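Local atomic coordinates of aeromonas extracellular serine protease (Aeromonas sobria, PDB entry 3WQB), a protein that cleaves peptide bonds that follow two basic residues, at least one a lysine, as a calcium-binding secreted serine protease of the furin (kexin-like) subfamily of subtilases. Residues A75-I83 and P106-T117; S118-V126 and G134-Q142. The protein carries 1 engineered substitution. All blocks are in the same frame, centred on the assembly; numbering follows the deposited sequence.

Contact 1 (A75-I83 and P106-T117); sequences AVVDDGLAI and PTPTDPDTAHGT
Asp78 and His115 meet through a nearly straight hydrogen bond: His115 ND1 donates to Asp78 OD1 at 2.7 Å (N-H...O 167°), in the plane of the ring and on the syn lone pair of the oxygen. Carboxylate and imidazole planes lie only 30° apart. Asp78 OD1 is gripped a second time, on its anti side, by the backbone N of Asp79, which helps fix the rotation of the carboxylate.

A second set of bonds joins the Asp79 carboxylate to the first turn of helix 115-124. With CG between its own backbone N and carbonyl carbon (chi1 72°), the carboxylate is carried over to the helix start, where its oxygens take one amide each: Gly116 N reaches Asp79 OD1 at 2.7 Å from above the carboxylate plane, and His115 N reaches Asp79 OD2 at 3.0 Å. Water 1 donates to Asp79 OD1 and to Thr113 O and accepts from Thr117 N.

Further along, backbone amides of 75-83 are held by Leu81 N to Pro106 O, 3.0 Å, and by Ala82 N to the hydroxyl Thr117 OG1, 2.9 Å.

Close backbone packing and apolar contacts complete the joint. Gly116 CA lies 3.2 Å from Gly80 O in a CA-H...O contact, and the Ile83 side chain runs at about a right angle to that of Pro106, with its CG2 3.9 Å from Pro106 CD.

Asp78 and His115 are the predicted aspartate and histidine of the subtilisin-type charge relay, on the loop after strand 73-77 and at the start of the helix; the third position is Ala336, an engineered residue here.

Contact 2 (S118-V126 and G134-Q142); sequences SVSGIIAAV and GIAPRAQLQ. With CA (calcium ion), chain C.
Ala124 and Leu141 form the apolar centre of this contact: the CB of Ala124, near the end of helix 115-124, sits against the branched end of Leu141, 4.0 Å from CG and about as far from both methyls. Leu141 CG is anti to its carbonyl carbon (chi1 -59°), and from there CD1 also reaches back one helical turn to Ser120 CB, at 3.9 Å. The leucine thus lies along one flank of the helix, touching two residues four apart, while Ser120 OG turns to Gly116 O within the helix. Ala139 CB approaches the same Ala124 methyl more loosely.

At the other end Ile122 and Ile135 run alongside each other in the same direction, with Ile122 CG2 3.7 Å from Ile135 CD1. CG1 and CD1 of Ile135 also pass close to Ile122 O, which accepts the almost straight bond from Ile135 N (3.0 Å, 173°).

This is the helix-to-strand return of a beta-alpha-beta crossover: helix 115-124 leads through the calcium loop into strand 140-144, beside strand 73-77 in the parallel sheet of the subtilisin domain. Main-chain bonds from 134-136 fasten the end of the helix. Ala136 N meets Ile123 O at 2.8 Å, nearly along the C=O axis, and Gly134 N meets Ala125 O from a tilted position. Gly134 CA fits 4.1 Å from Ala124 CA. Pro137 lays its CB 3.4 Å from Ala125 O, beside the bend where the chain leaves the helix. One residue on, Val126 O binds the calcium ion at 2.3 Å; Asn29, Asp87, Asn128, Ile130 and Thr132 complete the site.

Overall arrangement
Contacts 1 and 2 follow each other along the chain and share helix 115-124, with centres about 14 Å apart. Contact 1 (75-83 with 106-117) uses the start of the helix, where His115 is bonded to Asp78; contact 2 (118-126 with 134-142) uses the far end of the helix, beside the calcium bound by Val126. One helix thus connects the predicted charge relay to a metal site. The contacts also touch directly: Val76 N and Gln142 O, on neighbouring strands, are 2.8 Å apart, a probable hydrogen bond, and Asp78 OD2 packs on Val119 CG2 at 3.7 Å. His115 NE2 is hydrogen-bonded to the backbone of another protein chain. The side chains of His115 and Ala336 come within about 3 Å at their nearest atoms.

Contact 1 (A75-I83 and P106-T117)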
ATOM      1  N   ALA A  75     -14.217  -6.195   2.607  1.00 10.47           N
ATOM      2  CA  ALA A  75     -13.611  -7.230   1.758  1.00 10.28           C
ATOM      3  C   ALA A  75     -12.137  -7.387   2.098  1.00 10.18           C
ATOM      4  O   ALA A  75     -11.389  -6.406   2.107  1.00 10.72           O
ATOM      5  CB  ALA A  75     -13.754  -6.874   0.291  1.00 10.88           C
ATOM      6  N   VAL A  76     -11.719  -8.622   2.349  1.00  9.72           N
ATOM      7  CA  VAL A  76     -10.317  -8.931   2.585  1.00  9.69           C
ATOM      8  C   VAL A  76      -9.769  -9.606   1.339  1.00  9.69           C
ATOM      9  O   VAL A  76     -10.075 -10.771   1.051  1.00  9.88           O
ATOM     10  CB  VAL A  76     -10.150  -9.799   3.847  1.00  9.83           C
ATOM     11  CG1 VAL A  76      -8.706 -10.179   4.057  1.00 10.47           C
ATOM     12  CG2 VAL A  76     -10.664  -9.035   5.061  1.00 11.38           C
ATOM     13  N   VAL A  77      -9.003  -8.840   0.572  1.00  8.83           N
ATOM     14  CA  VAL A  77      -8.424  -9.305  -0.685  1.00  9.30           C
ATOM     15  C   VAL A  77      -6.998  -9.737  -0.345  1.00  9.20           C
ATOM     16  O   VAL A  77      -6.113  -8.919  -0.130  1.00  9.89           O
ATOM     17  CB  VAL A  77      -8.483  -8.197  -1.763  1.00  9.07           C
ATOM     18  CG1 VAL A  77      -7.965  -8.708  -3.105  1.00 10.04           C
ATOM     19  CG2 VAL A  77      -9.916  -7.670  -1.905  1.00 10.36           C
ATOM     20  N   ASP A  78      -6.790 -11.040  -0.236  1.00  9.24           N
ATOM     21  CA  ASP A  78      -5.575 -11.531   0.405  1.00  9.40           C
ATOM     22  C   ASP A  78      -5.289 -12.976  -0.023  1.00  9.98           C
ATOM     23  O   ASP A  78      -5.655 -13.365  -1.125  1.00 10.15           O
ATOM     24  CB  ASP A  78      -5.715 -11.374   1.930  1.00  9.54           C
ATOM     25  CG  ASP A  78      -4.396 -11.136   2.627  1.00 10.42           C
ATOM     26  OD1 ASP A  78      -3.599 -12.090   2.732  1.00 11.45           O
ATOM     27  OD2 ASP A  78      -4.161 -10.001   3.104  1.00 11.61           O
ATOM     28  N   ASP A  79      -4.622 -13.765   0.821  1.00 10.57           N
ATOM     29  CA  ASP A  79      -4.225 -15.119   0.428  1.00 11.16           C
ATOM     30  C   ASP A  79      -5.297 -16.175   0.692  1.00 11.98           C
ATOM     31  O   ASP A  79      -5.128 -17.335   0.327  1.00 12.84           O
ATOM     32  CB  ASP A  79      -2.894 -15.506   1.088  1.00 11.06           C
ATOM     33  CG  ASP A  79      -3.016 -15.757   2.589  1.00 11.34           C
ATOM     34  OD1 ASP A  79      -4.125 -15.618   3.158  1.00 12.56           O
ATOM     35  OD2 ASP A  79      -1.991 -16.130   3.204  1.00 12.96           O
ATOM     36  N   GLY A  80      -6.407 -15.763   1.296  1.00 11.88           N
ATOM     37  CA  GLY A  80      -7.390 -16.717   1.791  1.00 12.53           C
ATOM     38  C   GLY A  80      -8.091 -16.210   3.031  1.00 12.04           C
ATOM     39  O   GLY A  80      -7.745 -15.157   3.572  1.00 12.49           O
ATOM     40  N   LEU A  81      -9.103 -16.955   3.461  1.00 11.64           N
ATOM     41  CA  LEU A  81      -9.814 -16.676   4.697  1.00 12.04           C
ATOM     42  C   LEU A  81     -10.475 -17.964   5.139  1.00 11.65           C
ATOM     43  O   LEU A  81     -11.293 -18.524   4.405  1.00 11.57           O
ATOM     44  CB  LEU A  81     -10.874 -15.585   4.481  1.00 12.53           C
ATOM     45  CG  LEU A  81     -11.861 -15.288   5.622  1.00 15.58           C
ATOM     46  CD1 LEU A  81     -11.193 -15.066   6.971  1.00 17.27           C
ATOM     47  CD2 LEU A  81     -12.770 -14.105   5.261  1.00 16.92           C
ATOM     48  N   ALA A  82     -10.116 -18.433   6.332  1.00 11.55           N
ATOM     49  CA  ALA A  82     -10.723 -19.641   6.893  1.00 11.83           C
ATOM     50  C   ALA A  82     -12.100 -19.273   7.455  1.00 12.20           C
ATOM     51  O   ALA A  82     -12.252 -18.959   8.642  1.00 12.59           O
ATOM     52  CB  ALA A  82      -9.835 -20.237   7.957  1.00 12.23           C
ATOM     53  N   ILE A  83     -13.095 -19.297   6.575  1.00 12.04           N
ATOM     54  CA  ILE A  83     -14.436 -18.797   6.889  1.00 12.72           C
ATOM     55  C   ILE A  83     -15.174 -19.575   7.979  1.00 12.88           C
ATOM     56  O   ILE A  83     -16.134 -19.058   8.552  1.00 13.74           O
ATOM     57  CB  ILE A  83     -15.327 -18.665   5.625  1.00 12.70           C
ATOM     58  CG1 ILE A  83     -15.421 -19.996   4.864  1.00 13.52           C
ATOM     59  CG2 ILE A  83     -14.833 -17.520   4.741  1.00 13.70           C
ATOM     60  CD1 ILE A  83     -16.604 -20.073   3.918  1.00 15.15           C
ATOM     61  N   PRO A 106     -12.972 -19.560   0.438  1.00 12.71           N
ATOM     62  CA  PRO A 106     -11.579 -19.176   0.234  1.00 12.61           C
ATOM     63  C   PRO A 106     -10.624 -19.719   1.300  1.00 12.64           C
ATOM     64  O   PRO A 106      -9.543 -19.176   1.482  1.00 12.84           O
ATOM     65  CB  PRO A 106     -11.646 -17.645   0.291  1.00 12.58           C
ATOM     66  CG  PRO A 106     -12.710 -17.391   1.301  1.00 13.06           C
ATOM     67  CD  PRO A 106     -13.746 -18.478   1.073  1.00 12.44           C
ATOM     68  N   THR A 107     -11.006 -20.801   1.980  1.00 12.03           N
ATOM     69  CA  THR A 107     -10.148 -21.411   2.995  1.00 12.30           C
ATOM     70  C   THR A 107      -8.887 -21.967   2.331  1.00 12.19           C
ATOM     71  O   THR A 107      -8.987 -22.705   1.356  1.00 12.23           O
ATOM     72  CB  THR A 107     -10.896 -22.527   3.756  1.00 12.21           C
ATOM     73  OG1 THR A 107     -12.023 -21.955   4.431  1.00 12.83           O
ATOM     74  CG2 THR A 107      -9.993 -23.217   4.783  1.00 13.17           C
ATOM     75  N   PRO A 108      -7.697 -21.599   2.843  1.00 12.20           N
ATOM     76  CA  PRO A 108      -6.466 -22.116   2.245  1.00 12.73           C
ATOM     77  C   PRO A 108      -6.263 -23.608   2.459  1.00 12.75           C
ATOM     78  O   PRO A 108      -6.753 -24.178   3.446  1.00 12.77           O
ATOM     79  CB  PRO A 108      -5.357 -21.346   2.966  1.00 13.49           C
ATOM     80  CG  PRO A 108      -6.008 -20.243   3.641  1.00 13.86           C
ATOM     81  CD  PRO A 108      -7.425 -20.594   3.883  1.00 12.32           C
ATOM     82  N   THR A 109      -5.517 -24.212   1.535  1.00 12.81           N
ATOM     83  CA  THR A 109      -5.071 -25.603   1.650  1.00 13.00           C
ATOM     84  C   THR A 109      -3.620 -25.686   2.104  1.00 12.85           C
ATOM     85  O   THR A 109      -3.126 -26.759   2.454  1.00 13.55           O
ATOM     86  CB  THR A 109      -5.187 -26.341   0.307  1.00 13.55           C
ATOM     87  OG1 THR A 109      -4.491 -25.601  -0.701  1.00 15.15           O
ATOM     88  CG2 THR A 109      -6.649 -26.508  -0.077  1.00 14.11           C
ATOM     89  N   ASP A 110      -2.928 -24.556   2.090  1.00 12.72           N
ATOM     90  CA  ASP A 110      -1.516 -24.532   2.441  1.00 12.84           C
ATOM     91  C   ASP A 110      -1.336 -24.063   3.884  1.00 13.01           C
ATOM     92  O   ASP A 110      -1.827 -23.001   4.247  1.00 12.57           O
ATOM     93  CB  ASP A 110      -0.786 -23.595   1.477  1.00 13.79           C
ATOM     94  CG  ASP A 110       0.671 -23.435   1.811  1.00 16.23           C
ATOM     95  OD1 ASP A 110       1.451 -24.371   1.541  1.00 19.20           O
ATOM     96  OD2 ASP A 110       1.036 -22.358   2.322  1.00 19.64           O
ATOM     97  N   PRO A 111      -0.621 -24.850   4.720  1.00 12.72           N
ATOM     98  CA  PRO A 111      -0.475 -24.473   6.135  1.00 13.10           C
ATOM     99  C   PRO A 111       0.105 -23.072   6.396  1.00 13.56           C
ATOM    100  O   PRO A 111      -0.243 -22.461   7.407  1.00 13.59           O
ATOM    101  CB  PRO A 111       0.453 -25.558   6.693  1.00 13.46           C
ATOM    102  CG  PRO A 111       0.179 -26.731   5.834  1.00 13.94           C
ATOM    103  CD  PRO A 111      -0.026 -26.175   4.453  1.00 12.98           C
ATOM    104  N   ASP A 112       0.977 -22.573   5.521  1.00 13.60           N
ATOM    105  CA  ASP A 112       1.572 -21.250   5.752  1.00 14.53           C
ATOM    106  C   ASP A 112       0.768 -20.074   5.233  1.00 13.63           C
ATOM    107  O   ASP A 112       1.141 -18.920   5.450  1.00 14.27           O
ATOM    108  CB  ASP A 112       3.016 -21.158   5.277  1.00 16.40           C
ATOM    109  CG  ASP A 112       3.978 -21.024   6.438  1.00 21.00           C
ATOM    110  OD1 ASP A 112       3.812 -20.095   7.266  1.00 24.52           O
ATOM    111  OD2 ASP A 112       4.880 -21.865   6.543  1.00 25.86           O
ATOM    112  N   THR A 113      -0.362 -20.369   4.604  1.00 13.07           N
ATOM    113  CA  THR A 113      -1.189 -19.355   3.945  1.00 12.85           C
ATOM    114  C   THR A 113      -2.216 -18.810   4.961  1.00 12.18           C
ATOM    115  O   THR A 113      -3.433 -18.928   4.789  1.00 12.02           O
ATOM    116  CB  THR A 113      -1.782 -19.953   2.630  1.00 13.04           C
ATOM    117  OG1 THR A 113      -0.696 -20.339   1.783  1.00 13.93           O
ATOM    118  CG2 THR A 113      -2.600 -18.967   1.859  1.00 13.60           C
ATOM    119  N   ALA A 114      -1.683 -18.205   6.024  1.00 12.22           N
ATOM    120  CA  ALA A 114      -2.449 -17.754   7.195  1.00 11.92           C
ATOM    121  C   ALA A 114      -2.658 -16.246   7.210  1.00 11.66           C
ATOM    122  O   ALA A 114      -3.242 -15.696   8.142  1.00 12.09           O
ATOM    123  CB  ALA A 114      -1.731 -18.179   8.484  1.00 13.16           C
ATOM    124  N   HIS A 115      -2.164 -15.581   6.179  1.00 10.97           N
ATOM    125  CA  HIS A 115      -2.058 -14.138   6.173  1.00 10.26           C
ATOM    126  C   HIS A 115      -3.442 -13.473   6.174  1.00  9.85           C
ATOM    127  O   HIS A 115      -3.721 -12.586   6.997  1.00  9.96           O
ATOM    128  CB  HIS A 115      -1.222 -13.769   4.946  1.00 10.01           C
ATOM    129  CG  HIS A 115      -0.791 -12.345   4.880  1.00  9.87           C
ATOM    130  ND1 HIS A 115      -1.488 -11.387   4.176  1.00 10.86           N
ATOM    131  CD2 HIS A 115       0.314 -11.731   5.363  1.00 11.05           C
ATOM    132  CE1 HIS A 115      -0.846 -10.235   4.251  1.00 10.94           C
ATOM    133  NE2 HIS A 115       0.262 -10.422   4.949  1.00 11.48           N
ATOM    134  N   GLY A 116      -4.313 -13.913   5.277  1.00 10.11           N
ATOM    135  CA  GLY A 116      -5.642 -13.323   5.127  1.00 10.07           C
ATOM    136  C   GLY A 116      -6.522 -13.562   6.344  1.00  9.99           C
ATOM    137  O   GLY A 116      -7.332 -12.711   6.717  1.00 10.08           O
ATOM    138  N   THR A 117      -6.387 -14.742   6.945  1.00 10.25           N
ATOM    139  CA  THR A 117      -7.137 -15.092   8.141  1.00 10.46           C
ATOM    140  C   THR A 117      -6.670 -14.245   9.325  1.00 10.19           C
ATOM    141  O   THR A 117      -7.482 -13.760  10.120  1.00 10.90           O
ATOM    142  CB  THR A 117      -7.029 -16.602   8.400  1.00 10.18           C
ATOM    143  OG1 THR A 117      -7.583 -17.294   7.273  1.00 10.82           O
ATOM    144  CG2 THR A 117      -7.768 -17.022   9.667  1.00 11.04           C
TER
HETATM  145  O   HOH W   1      -5.463 -17.032   5.350  1.00 12.79           O

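Contact 2 (S118-V126 and G134-Q142)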
ATOM      1  N   SER A 118      -5.360 -14.038   9.417  1.00  9.81           N
ATOM      2  CA  SER A 118      -4.800 -13.164  10.453  1.00 10.08           C
ATOM      3  C   SER A 118      -5.262 -11.709  10.286  1.00  9.87           C
ATOM      4  O   SER A 118      -5.651 -11.058  11.252  1.00 10.22           O
ATOM      5  CB  SER A 118      -3.273 -13.260  10.461  1.00 10.38           C
ATOM      6  OG  SER A 118      -2.830 -14.568  10.797  1.00 11.09           O
ATOM      7  N   VAL A 119      -5.206 -11.213   9.054  1.00  9.42           N
ATOM      8  CA  VAL A 119      -5.746  -9.892   8.702  1.00  9.58           C
ATOM      9  C   VAL A 119      -7.207  -9.760   9.138  1.00  9.73           C
ATOM     10  O   VAL A 119      -7.590  -8.779   9.793  1.00 10.17           O
ATOM     11  CB  VAL A 119      -5.603  -9.651   7.169  1.00  9.20           C
ATOM     12  CG1 VAL A 119      -6.446  -8.474   6.685  1.00  9.65           C
ATOM     13  CG2 VAL A 119      -4.147  -9.429   6.802  1.00 10.11           C
ATOM     14  N   SER A 120      -8.016 -10.760   8.777  1.00  9.89           N
ATOM     15  CA  SER A 120      -9.438 -10.732   9.055  1.00 10.23           C
ATOM     16  C   SER A 120      -9.762 -10.618  10.538  1.00 10.31           C
ATOM     17  O   SER A 120     -10.664  -9.872  10.916  1.00 10.45           O
ATOM     18  CB  SER A 120     -10.138 -11.945   8.436  1.00 10.13           C
ATOM     19  OG  SER A 120     -10.009 -11.896   7.025  1.00 11.54           O
ATOM     20  N   GLY A 121      -9.005 -11.325  11.373  1.00 10.35           N
ATOM     21  CA  GLY A 121      -9.219 -11.285  12.814  1.00 10.34           C
ATOM     22  C   GLY A 121      -8.917  -9.933  13.435  1.00  9.94           C
ATOM     23  O   GLY A 121      -9.596  -9.512  14.369  1.00 10.38           O
ATOM     24  N   ILE A 122      -7.882  -9.258  12.936  1.00  9.69           N
ATOM     25  CA  ILE A 122      -7.575  -7.913  13.400  1.00  9.33           C
ATOM     26  C   ILE A 122      -8.800  -7.014  13.180  1.00  9.65           C
ATOM     27  O   ILE A 122      -9.169  -6.220  14.053  1.00 10.44           O
ATOM     28  CB  ILE A 122      -6.317  -7.364  12.711  1.00  9.27           C
ATOM     29  CG1 ILE A 122      -5.085  -8.138  13.193  1.00  9.12           C
ATOM     30  CG2 ILE A 122      -6.168  -5.854  12.945  1.00  9.60           C
ATOM     31  CD1 ILE A 122      -3.866  -7.933  12.315  1.00 10.63           C
ATOM     32  N   ILE A 123      -9.432  -7.150  12.020  1.00  9.57           N
ATOM     33  CA  ILE A 123     -10.612  -6.348  11.719  1.00  9.96           C
ATOM     34  C   ILE A 123     -11.824  -6.738  12.542  1.00 10.13           C
ATOM     35  O   ILE A 123     -12.459  -5.879  13.159  1.00 10.84           O
ATOM     36  CB  ILE A 123     -10.996  -6.424  10.229  1.00  9.51           C
ATOM     37  CG1 ILE A 123      -9.808  -6.076   9.334  1.00 10.21           C
ATOM     38  CG2 ILE A 123     -12.166  -5.490   9.931  1.00 10.91           C
ATOM     39  CD1 ILE A 123     -10.079  -6.242   7.867  1.00 11.02           C
ATOM     40  N   ALA A 124     -12.147  -8.029  12.553  1.00  9.87           N
ATOM     41  CA  ALA A 124     -13.493  -8.439  12.929  1.00 10.56           C
ATOM     42  C   ALA A 124     -13.593  -9.796  13.635  1.00 10.45           C
ATOM     43  O   ALA A 124     -14.596 -10.497  13.490  1.00 11.10           O
ATOM     44  CB  ALA A 124     -14.403  -8.400  11.698  1.00 11.20           C
ATOM     45  N   ALA A 125     -12.589 -10.162  14.428  1.00 10.43           N
ATOM     46  CA  ALA A 125     -12.763 -11.333  15.294  1.00 10.51           C
ATOM     47  C   ALA A 125     -14.011 -11.111  16.150  1.00 11.17           C
ATOM     48  O   ALA A 125     -14.259 -10.006  16.649  1.00 10.33           O
ATOM     49  CB  ALA A 125     -11.529 -11.584  16.154  1.00 10.83           C
ATOM     50  N   VAL A 126     -14.790 -12.170  16.308  1.00 11.71           N
ATOM     51  CA  VAL A 126     -16.090 -12.078  16.967  1.00 12.39           C
ATOM     52  C   VAL A 126     -15.943 -11.746  18.455  1.00 12.21           C
ATOM     53  O   VAL A 126     -15.027 -12.231  19.131  1.00 12.62           O
ATOM     54  CB  VAL A 126     -16.892 -13.394  16.753  1.00 12.35           C
ATOM     55  CG1 VAL A 126     -18.230 -13.373  17.484  1.00 12.98           C
ATOM     56  CG2 VAL A 126     -17.109 -13.606  15.270  1.00 13.93           C
ATOM     57  N   GLY A 134     -12.152  -8.366  17.681  1.00 10.53           N
ATOM     58  CA  GLY A 134     -11.840  -7.505  16.543  1.00 10.70           C
ATOM     59  C   GLY A 134     -11.869  -6.029  16.904  1.00 10.57           C
ATOM     60  O   GLY A 134     -12.508  -5.618  17.885  1.00 11.46           O
ATOM     61  N   ILE A 135     -11.172  -5.222  16.109  1.00 10.31           N
ATOM     62  CA  ILE A 135     -11.290  -3.774  16.218  1.00 10.23           C
ATOM     63  C   ILE A 135     -12.747  -3.353  15.992  1.00 10.33           C
ATOM     64  O   ILE A 135     -13.274  -2.493  16.705  1.00 10.58           O
ATOM     65  CB  ILE A 135     -10.389  -3.109  15.178  1.00  9.40           C
ATOM     66  CG1 ILE A 135      -8.928  -3.280  15.563  1.00  9.04           C
ATOM     67  CG2 ILE A 135     -10.705  -1.624  15.007  1.00 10.54           C
ATOM     68  CD1 ILE A 135      -7.984  -3.016  14.396  1.00 10.49           C
ATOM     69  N   ALA A 136     -13.378  -3.983  14.998  1.00 10.45           N
ATOM     70  CA  ALA A 136     -14.748  -3.705  14.588  1.00 10.81           C
ATOM     71  C   ALA A 136     -15.474  -5.056  14.577  1.00 10.90           C
ATOM     72  O   ALA A 136     -15.768  -5.616  13.508  1.00 10.99           O
ATOM     73  CB  ALA A 136     -14.761  -3.053  13.212  1.00 11.30           C
ATOM     74  N   PRO A 137     -15.777  -5.590  15.779  1.00 10.83           N
ATOM     75  CA  PRO A 137     -16.231  -6.975  15.893  1.00 11.73           C
ATOM     76  C   PRO A 137     -17.659  -7.223  15.417  1.00 12.15           C
ATOM     77  O   PRO A 137     -18.132  -8.365  15.457  1.00 12.70           O
ATOM     78  CB  PRO A 137     -16.085  -7.271  17.387  1.00 12.29           C
ATOM     79  CG  PRO A 137     -16.271  -5.955  18.039  1.00 12.30           C
ATOM     80  CD  PRO A 137     -15.673  -4.935  17.097  1.00 10.86           C
ATOM     81  N   ARG A 138     -18.335  -6.184  14.952  1.00 12.56           N
ATOM     82  CA  ARG A 138     -19.647  -6.372  14.336  1.00 13.27           C
ATOM     83  C   ARG A 138     -19.636  -6.136  12.822  1.00 13.13           C
ATOM     84  O   ARG A 138     -20.682  -6.225  12.162  1.00 14.09           O
ATOM     85  CB  ARG A 138     -20.716  -5.528  15.042  1.00 13.94           C
ATOM     86  CG  ARG A 138     -20.950  -5.919  16.503  1.00 15.13           C
ATOM     87  CD  ARG A 138     -22.136  -5.175  17.108  1.00 19.13           C
ATOM     88  NE  ARG A 138     -23.375  -5.517  16.420  1.00 22.17           N
ATOM     89  CZ  ARG A 138     -24.479  -4.774  16.410  1.00 23.77           C
ATOM     90  NH1 ARG A 138     -24.534  -3.614  17.052  1.00 24.84           N
ATOM     91  NH2 ARG A 138     -25.535  -5.195  15.735  1.00 25.53           N
ATOM     92  N   ALA A 139     -18.460  -5.844  12.269  1.00 12.76           N
ATOM     93  CA  ALA A 139     -18.327  -5.720  10.818  1.00 13.14           C
ATOM     94  C   ALA A 139     -18.480  -7.095  10.158  1.00 13.61           C
ATOM     95  O   ALA A 139     -18.278  -8.132  10.808  1.00 15.39           O
ATOM     96  CB  ALA A 139     -16.994  -5.075  10.457  1.00 13.08           C
ATOM     97  N   GLN A 140     -18.827  -7.099   8.873  1.00 13.07           N
ATOM     98  CA  GLN A 140     -19.037  -8.346   8.124  1.00 13.16           C
ATOM     99  C   GLN A 140     -17.961  -8.524   7.069  1.00 12.99           C
ATOM    100  O   GLN A 140     -17.633  -7.583   6.357  1.00 13.08           O
ATOM    101  CB  GLN A 140     -20.421  -8.369   7.477  1.00 14.43           C
ATOM    102  CG  GLN A 140     -21.571  -8.392   8.476  1.00 17.26           C
ATOM    103  CD  GLN A 140     -22.152  -9.774   8.680  1.00 22.23           C
ATOM    104  OE1 GLN A 140     -21.701 -10.531   9.538  1.00 24.79           O
ATOM    105  NE2 GLN A 140     -23.174 -10.106   7.897  1.00 25.22           N
ATOM    106  N   LEU A 141     -17.438  -9.742   6.964  1.00 12.60           N
ATOM    107  CA  LEU A 141     -16.293 -10.032   6.094  1.00 12.36           C
ATOM    108  C   LEU A 141     -16.633 -10.862   4.871  1.00 11.90           C
ATOM    109  O   LEU A 141     -17.494 -11.760   4.922  1.00 12.25           O
ATOM    110  CB  LEU A 141     -15.236 -10.820   6.868  1.00 13.07           C
ATOM    111  CG  LEU A 141     -14.630 -10.202   8.116  1.00 14.31           C
ATOM    112  CD1 LEU A 141     -13.966 -11.300   8.941  1.00 16.68           C
ATOM    113  CD2 LEU A 141     -13.646  -9.121   7.704  1.00 17.33           C
ATOM    114  N   GLN A 142     -15.943 -10.555   3.775  1.00 11.43           N
ATOM    115  CA  GLN A 142     -15.799 -11.475   2.653  1.00 11.31           C
ATOM    116  C   GLN A 142     -14.316 -11.684   2.396  1.00 10.91           C
ATOM    117  O   GLN A 142     -13.504 -10.790   2.649  1.00 11.02           O
ATOM    118  CB  GLN A 142     -16.402 -10.897   1.381  1.00 11.56           C
ATOM    119  CG  GLN A 142     -17.898 -10.803   1.336  1.00 12.53           C
ATOM    120  CD  GLN A 142     -18.339 -10.021   0.118  1.00 13.08           C
ATOM    121  OE1 GLN A 142     -17.596  -9.172  -0.397  1.00 13.18           O
ATOM    122  NE2 GLN A 142     -19.548 -10.301  -0.358  1.00 12.86           N
TER
HETATM  123 CA    CA C 901     -13.578 -13.696  20.151  1.00 12.10          CA